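Putative Xylose isomerase (Rhodospirillum rubrum, PDB 3QXB) probably acts as a metal-dependent sugar isomerase, holding iron and manganese ions within a TIM barrel of the xylose isomerase-like type. Local coordinates at residues Ile86-Tyr96 against Thr123-Pro134. Numbering follows the deposited sequence.
Sequences IESTFGGLASY and TAAMEVPATGMP
The hydroxyl of T89 meets two others across the seam between parallel neighbours 85-90 and 130-133 of the TIM barrel: its OG1 is 2.6 Å from T131 OG1, hydrogen-bonded with either as donor, and also 2.6 Å from T123 OG1 on helix 106-125, which competes for the same proton. With OG1 between the backbone N and the carbonyl carbon (chi1 59°), T89 CG2 rests on the selenium of M126. T123 OG1 also bonds A119 O and T131 OG1 bonds Y56 OH, so buried hydroxyls gather where strand meets helix. T89 N donates to A130 O (3.1 Å), and G91 N reaches G132 O nearly straight (3.0 Å, 163°).

On the metal-site side, F90 runs from CB, 4.0 Å from G132 O, through CG, CD1 and CD2, all close to that oxygen, to CE1 against G132 C, CE2 by M133 CA and CZ, 3.5 Å from M133 N. One ring face thus lies against the peptide, with G132 O over its centre. Trimming F90 to an alanine is likely to strip this aromatic cover and leave a gap beside E178, a metal ligand. The strand pair thus has two chemically distinct sides, hydroxyls facing the helix and an aromatic ring beside the metal ligands.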
# COMPACT_ATOMS: atom_id res chain seq x y z
N ILE A 86 14.00 -17.04 -8.62
CA ILE A 86 13.60 -15.63 -8.49
C ILE A 86 14.28 -14.80 -9.61
O ILE A 86 15.49 -14.50 -9.55
CB ILE A 86 13.92 -15.06 -7.13
CG1 ILE A 86 13.26 -15.88 -6.02
CG2 ILE A 86 13.45 -13.54 -7.07
CD1 ILE A 86 13.42 -15.27 -4.64
N GLU A 87 13.49 -14.56 -10.66
CA GLU A 87 13.92 -13.80 -11.82
C GLU A 87 14.09 -12.30 -11.62
O GLU A 87 14.93 -11.65 -12.29
CB GLU A 87 12.93 -14.08 -12.98
CG GLU A 87 12.98 -15.53 -13.39
CD GLU A 87 12.17 -15.85 -14.65
OE1 GLU A 87 11.00 -15.45 -14.73
OE2 GLU A 87 12.75 -16.48 -15.55
N SER A 88 13.34 -11.75 -10.68
CA SER A 88 13.39 -10.32 -10.45
C SER A 88 12.71 -10.03 -9.15
O SER A 88 11.98 -10.85 -8.61
CB SER A 88 12.69 -9.53 -11.54
OG SER A 88 11.39 -10.04 -11.80
N THR A 89 12.99 -8.84 -8.65
CA THR A 89 12.29 -8.25 -7.54
C THR A 89 11.53 -7.13 -8.19
O THR A 89 11.85 -6.70 -9.31
CB THR A 89 13.23 -7.65 -6.43
OG1 THR A 89 14.08 -6.65 -6.98
CG2 THR A 89 14.06 -8.75 -5.72
N PHE A 90 10.48 -6.67 -7.51
CA PHE A 90 9.61 -5.66 -8.09
C PHE A 90 8.85 -4.90 -7.04
O PHE A 90 8.43 -5.48 -6.05
CB PHE A 90 8.60 -6.30 -9.04
CG PHE A 90 8.29 -5.43 -10.26
CD1 PHE A 90 9.10 -5.51 -11.37
CD2 PHE A 90 7.23 -4.54 -10.26
CE1 PHE A 90 8.89 -4.69 -12.46
CE2 PHE A 90 7.01 -3.73 -11.36
CZ PHE A 90 7.81 -3.82 -12.45
N GLY A 91 8.61 -3.61 -7.30
CA GLY A 91 7.75 -2.75 -6.47
C GLY A 91 6.36 -3.30 -6.26
O GLY A 91 5.77 -3.96 -7.15
N GLY A 92 5.85 -3.03 -5.06
CA GLY A 92 4.50 -3.38 -4.68
C GLY A 92 3.76 -2.14 -4.18
O GLY A 92 4.05 -1.01 -4.63
N LEU A 93 2.78 -2.35 -3.30
CA LEU A 93 1.90 -1.25 -2.88
C LEU A 93 2.57 -0.24 -2.01
O LEU A 93 2.28 0.94 -2.14
CB LEU A 93 0.54 -1.76 -2.28
CG LEU A 93 -0.23 -2.69 -3.28
CD1 LEU A 93 -1.65 -3.10 -2.82
CD2 LEU A 93 -0.31 -2.17 -4.78
N ALA A 94 3.45 -0.66 -1.09
CA ALA A 94 4.18 0.28 -0.21
C ALA A 94 4.95 1.31 -1.06
O ALA A 94 4.89 2.53 -0.80
CB ALA A 94 5.12 -0.48 0.71
N SER A 95 5.62 0.78 -2.09
CA SER A 95 6.38 1.57 -3.03
C SER A 95 5.49 2.49 -3.86
O SER A 95 5.81 3.65 -4.03
CB SER A 95 7.20 0.68 -3.99
OG SER A 95 7.90 1.48 -4.96
N TYR A 96 4.39 1.96 -4.37
CA TYR A 96 3.54 2.69 -5.33
C TYR A 96 2.76 3.79 -4.67
O TYR A 96 2.24 4.63 -5.38
CB TYR A 96 2.58 1.74 -6.03
CG TYR A 96 1.88 2.33 -7.23
CD1 TYR A 96 2.60 2.83 -8.32
CD2 TYR A 96 0.48 2.42 -7.27
CE1 TYR A 96 1.94 3.35 -9.42
CE2 TYR A 96 -0.18 2.96 -8.40
CZ TYR A 96 0.56 3.41 -9.47
OH TYR A 96 -0.10 3.95 -10.55
N THR A 123 18.34 -6.32 -4.03
CA THR A 123 18.28 -7.31 -5.13
C THR A 123 19.66 -7.97 -5.35
O THR A 123 19.74 -9.19 -5.54
CB THR A 123 17.75 -6.65 -6.40
OG1 THR A 123 16.45 -6.06 -6.13
CG2 THR A 123 17.67 -7.68 -7.57
N ALA A 124 20.74 -7.19 -5.32
CA ALA A 124 22.11 -7.75 -5.47
C ALA A 124 22.43 -8.67 -4.30
O ALA A 124 23.06 -9.70 -4.47
CB ALA A 124 23.16 -6.60 -5.51
N ALA A 125 21.99 -8.31 -3.12
CA ALA A 125 22.24 -9.15 -1.92
C ALA A 125 21.60 -10.51 -2.09
O ALA A 125 22.19 -11.55 -1.69
CB ALA A 125 21.73 -8.42 -0.64
N MSE A 126 20.42 -10.53 -2.71
CA MSE A 126 19.68 -11.77 -3.04
C MSE A 126 20.27 -12.57 -4.18
O MSE A 126 19.83 -13.69 -4.41
CB MSE A 126 18.21 -11.47 -3.38
CG MSE A 126 17.46 -10.88 -2.24
SE MSE A 126 15.68 -10.28 -2.62
CE MSE A 126 14.79 -11.98 -2.56
N GLU A 127 21.24 -11.98 -4.88
CA GLU A 127 21.77 -12.50 -6.15
C GLU A 127 20.68 -12.69 -7.19
O GLU A 127 20.68 -13.63 -7.96
CB GLU A 127 22.61 -13.75 -5.94
CG GLU A 127 23.76 -13.54 -5.00
CD GLU A 127 24.48 -14.82 -4.66
OE1 GLU A 127 24.35 -15.83 -5.41
OE2 GLU A 127 25.19 -14.81 -3.65
N VAL A 128 19.73 -11.75 -7.21
CA VAL A 128 18.70 -11.72 -8.21
C VAL A 128 19.13 -10.73 -9.30
O VAL A 128 19.66 -9.65 -9.01
CB VAL A 128 17.35 -11.33 -7.55
CG1 VAL A 128 16.25 -11.03 -8.57
CG2 VAL A 128 16.94 -12.41 -6.60
N PRO A 129 18.91 -11.09 -10.57
CA PRO A 129 19.48 -10.34 -11.69
C PRO A 129 18.79 -9.06 -12.13
O PRO A 129 19.39 -8.28 -12.87
CB PRO A 129 19.47 -11.35 -12.84
CG PRO A 129 18.52 -12.39 -12.47
CD PRO A 129 18.28 -12.35 -10.98
N ALA A 130 17.57 -8.80 -11.67
CA ALA A 130 16.82 -7.72 -12.24
C ALA A 130 15.84 -7.19 -11.21
O ALA A 130 15.43 -7.93 -10.32
CB ALA A 130 16.08 -8.20 -13.53
N THR A 131 15.48 -5.93 -11.36
CA THR A 131 14.46 -5.29 -10.52
C THR A 131 13.75 -4.24 -11.36
O THR A 131 14.23 -3.85 -12.43
CB THR A 131 15.03 -4.67 -9.21
OG1 THR A 131 13.96 -4.35 -8.29
CG2 THR A 131 15.86 -3.42 -9.50
N GLY A 132 12.56 -3.86 -10.92
CA GLY A 132 11.81 -2.83 -11.59
C GLY A 132 10.64 -2.29 -10.77
O GLY A 132 10.35 -2.77 -9.65
N MSE A 133 9.98 -1.29 -11.33
CA MSE A 133 8.84 -0.66 -10.71
C MSE A 133 8.17 0.27 -11.73
O MSE A 133 8.75 0.56 -12.79
CB MSE A 133 9.28 0.15 -9.48
CG MSE A 133 10.39 1.19 -9.78
SE MSE A 133 11.11 2.20 -8.28
CE MSE A 133 9.68 3.45 -8.12
N PRO A 134 6.95 0.74 -11.42
CA PRO A 134 6.40 1.87 -12.17
C PRO A 134 7.30 3.07 -12.02
O PRO A 134 8.01 3.21 -11.03
CB PRO A 134 5.03 2.12 -11.51
CG PRO A 134 4.74 0.85 -10.71
CD PRO A 134 6.04 0.23 -10.37